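Side-chain contacts in CT398 (PDB 4ILO), which is of unknown function but, with its long coiled-coil hairpin and zinc ribbon, may bind DNA or RNA: residues L17-I22 / K190-V195; A40-I45 / A144-I149; E50-E55 / A122-L127; K60-G65 / S115-K120; N78-Q83 / N94-E99. All coordinates share one frame; numbering follows the deposited sequence.

Interaction 1 (L17-I22 / K190-V195)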
# COMPACT_ATOMS: atom_id res chain seq x y z
N LEU A 17 28.86 12.28 -2.94
CA LEU A 17 28.13 11.68 -1.83
C LEU A 17 26.65 12.03 -1.90
O LEU A 17 25.79 11.15 -1.78
CB LEU A 17 28.74 12.12 -0.50
CG LEU A 17 30.21 11.74 -0.33
CD1 LEU A 17 30.80 12.34 0.96
CD2 LEU A 17 30.41 10.21 -0.39
N ASP A 18 26.34 13.31 -2.14
CA ASP A 18 24.95 13.71 -2.24
C ASP A 18 24.20 12.98 -3.36
O ASP A 18 23.03 12.61 -3.20
CB ASP A 18 24.84 15.22 -2.35
CG ASP A 18 25.10 15.91 -1.02
OD1 ASP A 18 24.72 15.30 -0.00
OD2 ASP A 18 25.69 17.03 -0.98
N ILE A 19 24.85 12.75 -4.51
CA ILE A 19 24.16 12.06 -5.61
C ILE A 19 23.78 10.64 -5.18
O ILE A 19 22.64 10.19 -5.38
CB ILE A 19 25.03 12.06 -6.88
CG1 ILE A 19 25.21 13.49 -7.41
CG2 ILE A 19 24.39 11.10 -7.96
CD1 ILE A 19 23.96 14.23 -7.73
N LYS A 20 24.75 9.92 -4.61
CA LYS A 20 24.47 8.58 -4.11
C LYS A 20 23.32 8.61 -3.10
O LYS A 20 22.40 7.79 -3.18
CB LYS A 20 25.72 7.99 -3.46
CG LYS A 20 26.83 7.70 -4.44
CD LYS A 20 27.90 6.85 -3.78
CE LYS A 20 29.26 7.06 -4.39
NZ LYS A 20 30.31 6.40 -3.57
N MET A 21 23.37 9.56 -2.16
CA MET A 21 22.34 9.61 -1.13
C MET A 21 20.98 9.87 -1.73
O MET A 21 19.98 9.33 -1.24
CB MET A 21 22.68 10.65 -0.06
CG MET A 21 23.61 10.08 1.03
SD MET A 21 23.63 11.01 2.59
CE MET A 21 23.69 12.71 2.03
N ILE A 22 20.90 10.68 -2.79
CA ILE A 22 19.63 10.90 -3.47
C ILE A 22 19.17 9.60 -4.11
O ILE A 22 18.00 9.23 -4.05
CB ILE A 22 19.75 12.03 -4.51
CG1 ILE A 22 19.90 13.38 -3.78
CG2 ILE A 22 18.48 12.04 -5.44
CD1 ILE A 22 20.25 14.58 -4.67
N LYS A 190 18.21 18.48 -7.73
CA LYS A 190 18.28 17.06 -7.39
C LYS A 190 19.22 16.29 -8.31
O LYS A 190 19.03 15.09 -8.56
CB LYS A 190 16.87 16.41 -7.35
CG LYS A 190 16.24 16.30 -5.94
CD LYS A 190 15.56 17.59 -5.48
CE LYS A 190 15.01 17.48 -4.05
NZ LYS A 190 16.08 17.40 -3.00
N ASP A 191 20.27 16.93 -8.80
CA ASP A 191 21.30 16.27 -9.59
C ASP A 191 22.54 17.17 -9.55
O ASP A 191 22.59 18.14 -8.78
CB ASP A 191 20.79 15.89 -10.99
CG ASP A 191 20.52 17.10 -11.87
OD1 ASP A 191 20.87 18.24 -11.48
OD2 ASP A 191 19.95 16.94 -12.98
N ARG A 192 23.54 16.87 -10.38
CA ARG A 192 24.81 17.58 -10.23
C ARG A 192 24.62 19.05 -10.55
O ARG A 192 24.13 19.39 -11.63
CB ARG A 192 25.91 16.97 -11.09
CG ARG A 192 26.44 15.69 -10.45
CD ARG A 192 27.54 14.95 -11.27
NE ARG A 192 27.86 13.66 -10.64
CZ ARG A 192 27.14 12.53 -10.78
NH1 ARG A 192 26.06 12.48 -11.55
NH2 ARG A 192 27.52 11.43 -10.15
N VAL A 193 24.98 19.90 -9.60
CA VAL A 193 24.83 21.34 -9.76
C VAL A 193 26.17 22.11 -9.86
O VAL A 193 26.18 23.31 -10.19
CB VAL A 193 23.94 21.90 -8.64
CG1 VAL A 193 22.49 21.28 -8.76
CG2 VAL A 193 24.54 21.56 -7.29
N VAL A 194 27.29 21.46 -9.55
CA VAL A 194 28.63 21.99 -9.85
C VAL A 194 29.12 21.17 -11.03
O VAL A 194 29.45 19.99 -10.87
CB VAL A 194 29.57 21.86 -8.65
CG1 VAL A 194 30.94 22.56 -8.96
CG2 VAL A 194 28.96 22.45 -7.41
N VAL A 195 29.11 21.76 -12.22
CA VAL A 195 29.27 20.95 -13.44
C VAL A 195 30.30 21.56 -14.36
O VAL A 195 30.48 22.79 -14.39
CB VAL A 195 27.93 20.80 -14.20
CG1 VAL A 195 26.86 20.10 -13.31
CG2 VAL A 195 27.46 22.17 -14.76
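A surface contact of aliphatic side chains with main chain and an arginine, with no hydrogen bond across it, joins the first long helix (2-86) to the linker running from helix 176-189 into strand 194-198. Ile19 and Ile22, one helical turn apart, both point at this linker and suit it because branched aliphatic chains can lie against backbone and aliphatic stems alike. Ile19 uses both its branches. With CG1 beside the backbone N (chi1 -65°), its CD1 reaches the linker main chain, 3.7 Å from Asp191 C, while CG1 sits over the centre of one face of the Arg192 guanidinium, 4.0 Å above its plane. The other branch, CG2, lies 3.8 Å from Arg192 NH2, and the two side chains cross at about a right angle. Arg192 is extended from CG to NE, which carries its charged end back along helix 2-86, where NE pairs with Glu16. The linker carries the chain from helix 176-189 into the C4-type zinc ribbon, whose zinc ion is held by Cys202, Cys205, Cys226 and Cys229. Lys190 leaves the preceding helix with a positive phi of 65°, and its carbonyl O faces Ile22 CD1 at 4.1 Å. The Asp191 side chain turns from the helix and forms a salt bridge with Arg231 of the ribbon, while Arg192 O accepts a hydrogen bond from Arg231 NE.

Interaction 2 (A40-I45 / A144-I149)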
# COMPACT_ATOMS: atom_id res chain seq x y z
N ALA A 40 -1.01 -4.42 1.09
CA ALA A 40 -2.35 -4.07 0.65
C ALA A 40 -3.03 -5.24 -0.07
O ALA A 40 -4.26 -5.38 -0.02
CB ALA A 40 -2.29 -2.82 -0.23
N LEU A 41 -2.28 -6.09 -0.77
CA LEU A 41 -2.90 -7.24 -1.38
C LEU A 41 -3.40 -8.20 -0.30
O LEU A 41 -4.51 -8.76 -0.42
CB LEU A 41 -1.93 -7.92 -2.35
CG LEU A 41 -2.45 -9.16 -3.11
CD1 LEU A 41 -3.33 -8.78 -4.29
CD2 LEU A 41 -1.29 -10.01 -3.60
N LYS A 42 -2.63 -8.37 0.77
CA LYS A 42 -3.08 -9.21 1.88
C LYS A 42 -4.24 -8.56 2.61
O LYS A 42 -5.20 -9.24 2.98
CB LYS A 42 -1.96 -9.48 2.88
CG LYS A 42 -0.76 -10.23 2.29
CD LYS A 42 0.24 -10.70 3.35
CE LYS A 42 1.21 -9.60 3.79
NZ LYS A 42 2.32 -10.22 4.57
N THR A 43 -4.16 -7.25 2.85
CA THR A 43 -5.21 -6.64 3.64
C THR A 43 -6.54 -6.71 2.91
O THR A 43 -7.59 -6.89 3.55
CB THR A 43 -4.81 -5.22 3.99
OG1 THR A 43 -3.73 -5.27 4.92
CG2 THR A 43 -6.01 -4.48 4.61
N ASP A 44 -6.51 -6.62 1.59
CA ASP A 44 -7.73 -6.77 0.83
C ASP A 44 -8.32 -8.17 1.00
O ASP A 44 -9.55 -8.35 1.08
CB ASP A 44 -7.47 -6.48 -0.64
CG ASP A 44 -8.72 -6.60 -1.48
OD1 ASP A 44 -9.62 -5.76 -1.27
OD2 ASP A 44 -8.82 -7.53 -2.32
N ILE A 45 -7.47 -9.19 1.04
CA ILE A 45 -8.01 -10.54 1.16
C ILE A 45 -8.55 -10.75 2.57
O ILE A 45 -9.56 -11.44 2.75
CB ILE A 45 -7.00 -11.62 0.76
CG1 ILE A 45 -6.58 -11.47 -0.69
CG2 ILE A 45 -7.63 -12.98 0.92
CD1 ILE A 45 -5.34 -12.28 -1.02
N ALA A 144 9.05 -14.55 1.62
CA ALA A 144 10.47 -14.49 1.29
C ALA A 144 10.80 -13.20 0.57
O ALA A 144 11.91 -12.66 0.70
CB ALA A 144 10.85 -15.68 0.41
N ILE A 145 9.85 -12.70 -0.21
CA ILE A 145 10.09 -11.47 -0.95
C ILE A 145 10.11 -10.29 0.01
O ILE A 145 11.00 -9.44 -0.05
CB ILE A 145 9.02 -11.35 -2.05
CG1 ILE A 145 9.33 -12.43 -3.10
CG2 ILE A 145 9.01 -9.97 -2.69
CD1 ILE A 145 8.18 -12.87 -3.93
N GLU A 146 9.18 -10.28 0.97
CA GLU A 146 9.11 -9.16 1.90
C GLU A 146 10.36 -9.10 2.75
O GLU A 146 10.86 -8.00 3.04
CB GLU A 146 7.93 -9.29 2.84
CG GLU A 146 6.58 -9.19 2.17
CD GLU A 146 5.46 -9.62 3.13
OE1 GLU A 146 4.59 -10.41 2.70
OE2 GLU A 146 5.48 -9.18 4.30
N GLU A 147 10.85 -10.24 3.21
CA GLU A 147 12.03 -10.18 4.05
C GLU A 147 13.24 -9.74 3.24
O GLU A 147 14.10 -9.00 3.74
CB GLU A 147 12.26 -11.49 4.79
CG GLU A 147 12.17 -11.34 6.33
CD GLU A 147 13.13 -10.27 6.91
OE1 GLU A 147 14.37 -10.38 6.73
OE2 GLU A 147 12.62 -9.33 7.57
N GLU A 148 13.31 -10.16 1.97
CA GLU A 148 14.43 -9.71 1.15
C GLU A 148 14.35 -8.21 0.88
O GLU A 148 15.38 -7.53 0.80
CB GLU A 148 14.48 -10.51 -0.15
CG GLU A 148 15.51 -9.95 -1.12
CD GLU A 148 15.54 -10.69 -2.44
OE1 GLU A 148 15.11 -11.87 -2.46
OE2 GLU A 148 15.99 -10.07 -3.45
N ILE A 149 13.13 -7.68 0.72
CA ILE A 149 13.00 -6.24 0.55
C ILE A 149 13.44 -5.52 1.82
O ILE A 149 14.11 -4.49 1.75
CB ILE A 149 11.55 -5.86 0.17
CG1 ILE A 149 11.25 -6.28 -1.28
CG2 ILE A 149 11.41 -4.33 0.28
CD1 ILE A 149 9.73 -6.35 -1.64
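The carboxylate of Glu146 is the flat group here, and the ammonium of Lys42 meets it near its plane rather than over a face. Lys42 NZ approaches OE1 of Glu146 on the syn side, 18° out of the carboxylate plane, at 2.9 Å, and this is the hydrogen bond of a salt bridge. The second oxygen is reached less well: Lys42 NZ to Glu146 OE2 is 3.3 Å, a weak bond. One ammonium therefore spans both oxygens unevenly. The two chains come from opposite directions, and their lengths matter, because the nearest CA atoms, those of Lys42 and Glu146, stand 12.2 Å apart. Glu146 is extended beyond CG; Lys42 bends at chi3 (-82°), which turns CE and NZ toward the carboxylate. Lysine and glutamate suit a separation that shorter side chains could hardly span. Each carboxylate oxygen has a further partner on its own helix: Ser142 OG hydrogen-bonds OE1, and Arg150 forms a salt bridge with OE2. These partners fix the rotation of the Glu146 group, and the nearby positive charges would be expected to stabilise its negative form. Glu146 is buried, with its chain also touching Ile38, whereas Lys42 rests against Glu139. An ion pair reaching between helices 2-86 and 90-171 in this way is an interhelical salt bridge of the antiparallel coiled-coil hairpin, formed where the two helices stand well apart.

Interaction 3 (E50-E55 / A122-L127)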
# COMPACT_ATOMS: atom_id res chain seq x y z
N GLU A 50 -13.17 -11.35 6.43
CA GLU A 50 -13.95 -10.78 7.53
C GLU A 50 -15.40 -10.56 7.14
O GLU A 50 -16.32 -10.92 7.89
CB GLU A 50 -13.35 -9.45 8.00
N GLU A 51 -15.64 -9.97 5.96
CA GLU A 51 -17.02 -9.76 5.53
C GLU A 51 -17.74 -11.09 5.38
O GLU A 51 -18.92 -11.20 5.72
CB GLU A 51 -17.07 -8.96 4.23
CG GLU A 51 -16.36 -7.59 4.33
CD GLU A 51 -16.21 -6.87 3.00
OE1 GLU A 51 -16.33 -7.51 1.93
OE2 GLU A 51 -15.97 -5.64 3.04
N LYS A 52 -17.04 -12.11 4.90
CA LYS A 52 -17.66 -13.42 4.72
C LYS A 52 -17.94 -14.06 6.07
O LYS A 52 -19.01 -14.67 6.27
CB LYS A 52 -16.79 -14.33 3.85
CG LYS A 52 -17.61 -15.18 2.94
CD LYS A 52 -18.17 -14.24 1.92
CE LYS A 52 -19.11 -14.89 1.02
NZ LYS A 52 -19.53 -13.87 0.05
N GLU A 53 -17.03 -13.92 7.02
CA GLU A 53 -17.28 -14.46 8.35
C GLU A 53 -18.50 -13.82 8.99
O GLU A 53 -19.36 -14.52 9.55
CB GLU A 53 -16.02 -14.32 9.20
CG GLU A 53 -14.92 -15.27 8.73
CD GLU A 53 -13.65 -15.22 9.60
OE1 GLU A 53 -13.44 -14.21 10.30
OE2 GLU A 53 -12.86 -16.21 9.59
N GLN A 54 -18.65 -12.50 8.87
CA GLN A 54 -19.81 -11.85 9.50
C GLN A 54 -21.10 -12.28 8.85
O GLN A 54 -22.14 -12.38 9.51
CB GLN A 54 -19.67 -10.33 9.45
CG GLN A 54 -18.41 -9.83 10.16
CD GLN A 54 -18.26 -8.33 10.12
OE1 GLN A 54 -19.19 -7.62 9.68
NE2 GLN A 54 -17.09 -7.81 10.57
N GLU A 55 -21.07 -12.47 7.53
CA GLU A 55 -22.22 -12.96 6.80
C GLU A 55 -22.57 -14.38 7.23
O GLU A 55 -23.75 -14.71 7.39
CB GLU A 55 -21.91 -12.84 5.31
CG GLU A 55 -22.73 -13.64 4.35
CD GLU A 55 -22.29 -13.40 2.90
OE1 GLU A 55 -21.62 -12.35 2.63
OE2 GLU A 55 -22.61 -14.27 2.06
N ALA A 122 -24.16 -22.84 2.50
CA ALA A 122 -23.28 -23.83 1.87
C ALA A 122 -22.36 -23.18 0.84
O ALA A 122 -21.16 -23.45 0.80
CB ALA A 122 -24.06 -24.99 1.25
N GLY A 123 -22.92 -22.32 -0.02
CA GLY A 123 -22.10 -21.65 -1.03
C GLY A 123 -21.15 -20.63 -0.43
O GLY A 123 -20.02 -20.48 -0.90
N SER A 124 -21.59 -19.92 0.61
CA SER A 124 -20.73 -18.95 1.27
C SER A 124 -19.60 -19.62 2.04
O SER A 124 -18.50 -19.05 2.15
CB SER A 124 -21.54 -18.06 2.18
OG SER A 124 -22.38 -17.27 1.36
N GLU A 125 -19.85 -20.79 2.63
CA GLU A 125 -18.78 -21.58 3.22
C GLU A 125 -17.74 -21.97 2.16
O GLU A 125 -16.52 -21.88 2.39
CB GLU A 125 -19.38 -22.81 3.91
CG GLU A 125 -18.37 -23.81 4.49
CD GLU A 125 -17.60 -23.28 5.70
OE1 GLU A 125 -18.07 -22.33 6.38
OE2 GLU A 125 -16.50 -23.81 5.97
N ASP A 126 -18.19 -22.40 0.98
CA ASP A 126 -17.21 -22.69 -0.06
C ASP A 126 -16.41 -21.45 -0.41
O ASP A 126 -15.22 -21.54 -0.77
CB ASP A 126 -17.91 -23.24 -1.31
CG ASP A 126 -18.39 -24.69 -1.14
OD1 ASP A 126 -17.80 -25.47 -0.34
OD2 ASP A 126 -19.37 -25.04 -1.83
N LEU A 127 -17.04 -20.29 -0.38
CA LEU A 127 -16.32 -19.08 -0.76
C LEU A 127 -15.35 -18.69 0.32
O LEU A 127 -14.24 -18.21 0.03
CB LEU A 127 -17.28 -17.90 -0.96
CG LEU A 127 -17.79 -17.69 -2.36
CD1 LEU A 127 -18.94 -16.70 -2.35
CD2 LEU A 127 -16.62 -17.19 -3.16
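Lys52 and Leu127 cross obliquely, the end of the lysine passing over the leucine at a slant: CE and NZ of Lys52 each come to 3.8 Å from Leu127 CD1. Nearer the backbone, Lys52 CG lies 4.0 Å from Ser124 O; beyond it a bend at chi2 (70°) sends CD, CE and NZ toward Leu127. Lysine suits this border position, since its methylenes can pack on an apolar neighbour while the ammonium remains near a carboxylate; a long ion pair links Lys52 NZ to Glu55 OE1 within the same helix. Glu55, one turn further on, has CG anti to its backbone N (chi1 161°) and an extended chain, which brings OE2 to 3.1 Å from Ser124 OG. The small serine leaves room for both longer side chains at the point where the backbones come nearest, Lys52 and Ser124 having CA atoms 7.2 Å apart. Its one hydroxyl proton has both Glu55 OE2 and Lys120 O within reach, and either may take it. Met56 touches Ser124, and Leu128 touches Lys52. With axes 10.1 Å apart at closest approach and directions at 154°, segments 50-55 and 122-127 show the mixed apolar and polar seam of an antiparallel coiled coil.

Interaction 4 (K60-G65 / S115-K120)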
# COMPACT_ATOMS: atom_id res chain seq x y z
N LYS A 60 -25.94 -18.37 10.29
CA LYS A 60 -26.06 -19.29 11.42
C LYS A 60 -27.28 -18.98 12.27
O LYS A 60 -28.06 -19.88 12.63
CB LYS A 60 -24.79 -19.22 12.24
CG LYS A 60 -24.74 -20.06 13.52
CD LYS A 60 -23.43 -19.72 14.28
CE LYS A 60 -23.46 -20.09 15.77
NZ LYS A 60 -22.34 -19.38 16.55
N ASP A 61 -27.50 -17.69 12.55
CA ASP A 61 -28.57 -17.31 13.47
C ASP A 61 -29.94 -17.31 12.81
O ASP A 61 -30.92 -17.58 13.49
CB ASP A 61 -28.27 -15.94 14.08
CG ASP A 61 -26.97 -15.94 14.88
OD1 ASP A 61 -26.90 -16.66 15.91
OD2 ASP A 61 -26.02 -15.26 14.46
N GLN A 62 -30.04 -16.94 11.53
CA GLN A 62 -31.29 -17.06 10.82
C GLN A 62 -31.67 -18.52 10.63
O GLN A 62 -32.85 -18.87 10.71
CB GLN A 62 -31.19 -16.38 9.46
CG GLN A 62 -30.81 -14.89 9.48
CD GLN A 62 -30.54 -14.39 8.06
OE1 GLN A 62 -29.46 -14.60 7.50
NE2 GLN A 62 -31.55 -13.82 7.44
N ILE A 63 -30.68 -19.39 10.40
CA ILE A 63 -30.97 -20.82 10.27
C ILE A 63 -31.49 -21.37 11.59
O ILE A 63 -32.46 -22.14 11.63
CB ILE A 63 -29.71 -21.59 9.84
CG1 ILE A 63 -29.48 -21.36 8.34
CG2 ILE A 63 -29.87 -23.08 10.24
CD1 ILE A 63 -28.14 -21.85 7.85
N LYS A 64 -30.82 -21.02 12.68
CA LYS A 64 -31.25 -21.51 13.97
C LYS A 64 -32.63 -20.97 14.30
O LYS A 64 -33.48 -21.70 14.83
CB LYS A 64 -30.26 -21.09 15.05
CG LYS A 64 -30.65 -21.62 16.42
CD LYS A 64 -29.66 -21.20 17.47
CE LYS A 64 -29.94 -21.87 18.81
NZ LYS A 64 -28.87 -21.54 19.80
N GLY A 65 -32.89 -19.71 13.97
CA GLY A 65 -34.19 -19.15 14.25
C GLY A 65 -35.29 -19.76 13.40
O GLY A 65 -36.43 -19.92 13.85
N SER A 115 -34.53 -23.65 3.54
CA SER A 115 -33.76 -24.29 2.48
C SER A 115 -32.89 -23.26 1.76
O SER A 115 -31.75 -23.54 1.40
CB SER A 115 -34.68 -24.99 1.49
OG SER A 115 -33.95 -25.84 0.62
N ASP A 116 -33.45 -22.07 1.55
CA ASP A 116 -32.73 -20.99 0.88
C ASP A 116 -31.55 -20.53 1.71
O ASP A 116 -30.46 -20.35 1.19
CB ASP A 116 -33.64 -19.79 0.60
CG ASP A 116 -34.70 -20.08 -0.46
OD1 ASP A 116 -34.67 -21.19 -1.08
OD2 ASP A 116 -35.58 -19.20 -0.64
N LEU A 117 -31.76 -20.33 3.00
CA LEU A 117 -30.68 -19.96 3.89
C LEU A 117 -29.59 -21.04 3.94
O LEU A 117 -28.38 -20.74 3.94
CB LEU A 117 -31.27 -19.78 5.28
CG LEU A 117 -32.21 -18.57 5.39
CD1 LEU A 117 -32.89 -18.55 6.81
CD2 LEU A 117 -31.45 -17.29 5.15
N MET A 118 -29.99 -22.30 4.07
CA MET A 118 -28.99 -23.36 4.14
C MET A 118 -28.14 -23.41 2.86
O MET A 118 -26.93 -23.62 2.93
CB MET A 118 -29.71 -24.67 4.41
CG MET A 118 -30.14 -24.76 5.86
SD MET A 118 -30.89 -26.36 6.23
CE MET A 118 -30.79 -26.30 8.05
N ASP A 119 -28.75 -23.21 1.70
CA ASP A 119 -28.01 -23.17 0.45
C ASP A 119 -27.09 -21.96 0.40
O ASP A 119 -25.94 -22.07 -0.07
CB ASP A 119 -28.98 -23.30 -0.77
CG ASP A 119 -28.30 -23.05 -2.18
OD1 ASP A 119 -27.51 -23.89 -2.72
OD2 ASP A 119 -28.64 -22.01 -2.81
N LYS A 120 -27.53 -20.80 0.91
CA LYS A 120 -26.63 -19.64 0.91
C LYS A 120 -25.45 -19.91 1.81
O LYS A 120 -24.32 -19.52 1.50
CB LYS A 120 -27.33 -18.35 1.37
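Apolar contact accounts for nearly everything that passes between Ile63 and its two partners, Leu117 and Met118, and no hydrogen bond crosses here. Ile63 and Leu117 pass side by side, pointing opposite ways, with Ile63 CG1 lying 3.9 Å from Leu117 CB, and their CA atoms, 6.4 Å apart, mark the nearest approach of the two backbones. Met118 meets Ile63 at a slant. Its chain is extended beyond CG, and this carries the terminal methyl CE to 4.0 Å from Ile63 CG2, while Met118 CG lies 4.1 Å from Ile63 CD1. The two branches of Ile63 thus divide the work: CG1, beside the backbone N (chi1 -77°), serves Leu117 and leads on through CD1 to Met118, and CG2 meets the methionine methyl. A beta-branched residue suits the buried seam by filling it close to its own backbone, and flexible methionine suits the border because it can reach along it. The second kind of contact is between an apolar group and the stem of a polar residue. Gln62 and Leu117 cross at about a right angle, the leucine placing CD1 at 3.8 Å from Gln62 CB; glutamine fits this exposed edge by offering its CB to the leucine methyl. Leu117 also touches Leu59, and Met118 Glu67, so the contact reaches the turns before and after on helix 2-86. Segments 60-65 and 115-120 run nearly antiparallel (152°), their axes 9.6 Å apart at closest approach.

Interaction 5 (N78-Q83 / N94-E99)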
# COMPACT_ATOMS: atom_id res chain seq x y z
N ASN A 78 -49.67 -30.31 15.61
CA ASN A 78 -49.97 -31.54 16.35
C ASN A 78 -50.99 -31.30 17.44
O ASN A 78 -51.88 -32.14 17.64
CB ASN A 78 -48.73 -32.13 17.00
CG ASN A 78 -47.84 -32.84 16.01
OD1 ASN A 78 -48.34 -33.51 15.09
ND2 ASN A 78 -46.51 -32.71 16.17
N LYS A 79 -50.87 -30.21 18.19
CA LYS A 79 -51.90 -29.92 19.19
C LYS A 79 -53.26 -29.79 18.53
O LYS A 79 -54.26 -30.28 19.06
CB LYS A 79 -51.58 -28.66 19.97
N LEU A 80 -53.33 -29.14 17.37
CA LEU A 80 -54.63 -28.92 16.76
C LEU A 80 -55.24 -30.24 16.29
O LEU A 80 -56.47 -30.41 16.30
CB LEU A 80 -54.50 -27.96 15.59
CG LEU A 80 -54.10 -26.51 15.90
CD1 LEU A 80 -53.81 -25.77 14.60
CD2 LEU A 80 -55.21 -25.73 16.71
N GLU A 81 -54.40 -31.17 15.86
CA GLU A 81 -54.90 -32.46 15.40
C GLU A 81 -55.48 -33.25 16.56
O GLU A 81 -56.56 -33.82 16.47
CB GLU A 81 -53.79 -33.24 14.70
CG GLU A 81 -53.55 -32.64 13.37
CD GLU A 81 -52.44 -33.27 12.60
OE1 GLU A 81 -51.58 -33.91 13.25
OE2 GLU A 81 -52.42 -33.07 11.36
N ASN A 82 -54.79 -33.25 17.69
CA ASN A 82 -55.36 -33.89 18.86
C ASN A 82 -56.69 -33.25 19.24
O ASN A 82 -57.65 -33.96 19.58
CB ASN A 82 -54.34 -33.88 20.00
CG ASN A 82 -53.05 -34.61 19.63
OD1 ASN A 82 -53.04 -35.52 18.78
ND2 ASN A 82 -51.95 -34.19 20.22
N GLN A 83 -56.79 -31.91 19.19
CA GLN A 83 -58.04 -31.25 19.56
C GLN A 83 -59.17 -31.68 18.64
O GLN A 83 -60.28 -31.98 19.08
CB GLN A 83 -57.91 -29.73 19.48
CG GLN A 83 -57.16 -29.09 20.62
CD GLN A 83 -56.93 -27.58 20.45
OE1 GLN A 83 -57.77 -26.86 19.92
NE2 GLN A 83 -55.77 -27.11 20.91
N ASN A 94 -64.55 -27.62 11.68
CA ASN A 94 -64.18 -26.90 10.48
C ASN A 94 -63.13 -25.85 10.79
O ASN A 94 -62.23 -25.63 9.98
CB ASN A 94 -65.43 -26.23 9.86
CG ASN A 94 -66.34 -27.25 9.13
OD1 ASN A 94 -65.88 -28.33 8.75
ND2 ASN A 94 -67.63 -26.88 8.88
N ALA A 95 -63.26 -25.19 11.94
CA ALA A 95 -62.29 -24.17 12.33
C ALA A 95 -60.91 -24.79 12.43
O ALA A 95 -59.94 -24.26 11.88
CB ALA A 95 -62.70 -23.57 13.66
N LEU A 96 -60.83 -26.00 13.01
CA LEU A 96 -59.56 -26.70 13.12
C LEU A 96 -59.02 -27.13 11.76
O LEU A 96 -57.82 -27.00 11.49
CB LEU A 96 -59.75 -27.90 14.05
CG LEU A 96 -59.90 -27.32 15.48
CD1 LEU A 96 -60.39 -28.32 16.45
CD2 LEU A 96 -58.57 -26.82 15.94
N THR A 97 -59.88 -27.60 10.86
CA THR A 97 -59.42 -27.86 9.50
C THR A 97 -58.75 -26.62 8.92
O THR A 97 -57.62 -26.68 8.39
CB THR A 97 -60.60 -28.28 8.63
OG1 THR A 97 -61.04 -29.59 9.04
CG2 THR A 97 -60.24 -28.35 7.18
N GLN A 98 -59.45 -25.47 9.01
CA GLN A 98 -58.98 -24.26 8.37
C GLN A 98 -57.69 -23.79 9.02
O GLN A 98 -56.76 -23.38 8.33
CB GLN A 98 -60.06 -23.18 8.42
CG GLN A 98 -61.29 -23.52 7.55
CD GLN A 98 -62.61 -22.90 8.03
OE1 GLN A 98 -62.63 -21.96 8.85
NE2 GLN A 98 -63.73 -23.45 7.54
N GLU A 99 -57.63 -23.84 10.36
CA GLU A 99 -56.42 -23.43 11.05
C GLU A 99 -55.23 -24.30 10.66
O GLU A 99 -54.13 -23.79 10.44
CB GLU A 99 -56.65 -23.46 12.56
CG GLU A 99 -55.50 -22.79 13.32
CD GLU A 99 -55.55 -21.25 13.36
OE1 GLU A 99 -56.65 -20.63 13.28
OE2 GLU A 99 -54.45 -20.67 13.52
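The two helical segments run nearly antiparallel, their N-to-C directions 160° apart and their axes 9.9 Å apart at closest approach, with Leu80 and Leu96 facing each other at a CA separation of 6.5 Å. These leucines meet askew, and one methyl from each makes the central touch: Leu80 CD2 lies 3.6 Å from Leu96 CD2. Both have CG beside the backbone N, which directs their forked ends into the space between the helices. Each leucine then meets the stem or end of a polar residue of the other helix. Leu80 CD1 rests 3.7 Å from Glu99 CG, which is brought there by lying anti to the glutamate's backbone N (chi1 -170°); the bend at chi2 (80°) only redirects the carboxylate. Gln83 crosses Leu96 at about a right angle; its CB lies 4.2 Å from Leu96 CD1. Met100 supplements the apolar side by touching Leu80. Leucine suits the centre because its two methyls can serve two neighbours, while Glu99 and Gln83 suit the exposed borders by giving carbon inward, CG and CB respectively, though the Gln83 amide oxygen also comes beside Leu96. With no hydrogen bond or salt bridge across it, the contact near the hairpin's turn probably rests mainly on dispersion and burial of apolar surface.

How the interactions relate
All five contacts involve helix 2-86, and interactions 2 to 5 pair it with helix 90-171 as one antiparallel hairpin. Along helix 2-86 they follow in order 1 to 5, while their partner segments come in the reverse order, so each contact closes a shorter loop than the one before, ending with the ten residues between the segments of interaction 5. Interactions 3 and 4 adjoin, their centres about 12 Å apart; interactions 4 and 5 lie about 29 Å apart, centre to centre. Interaction 1 stands about 95 Å from interaction 5, centre to centre, and joins the hairpin's base to the zinc ribbon. The chain is therefore a long rod with a compact zinc-bearing domain at one end.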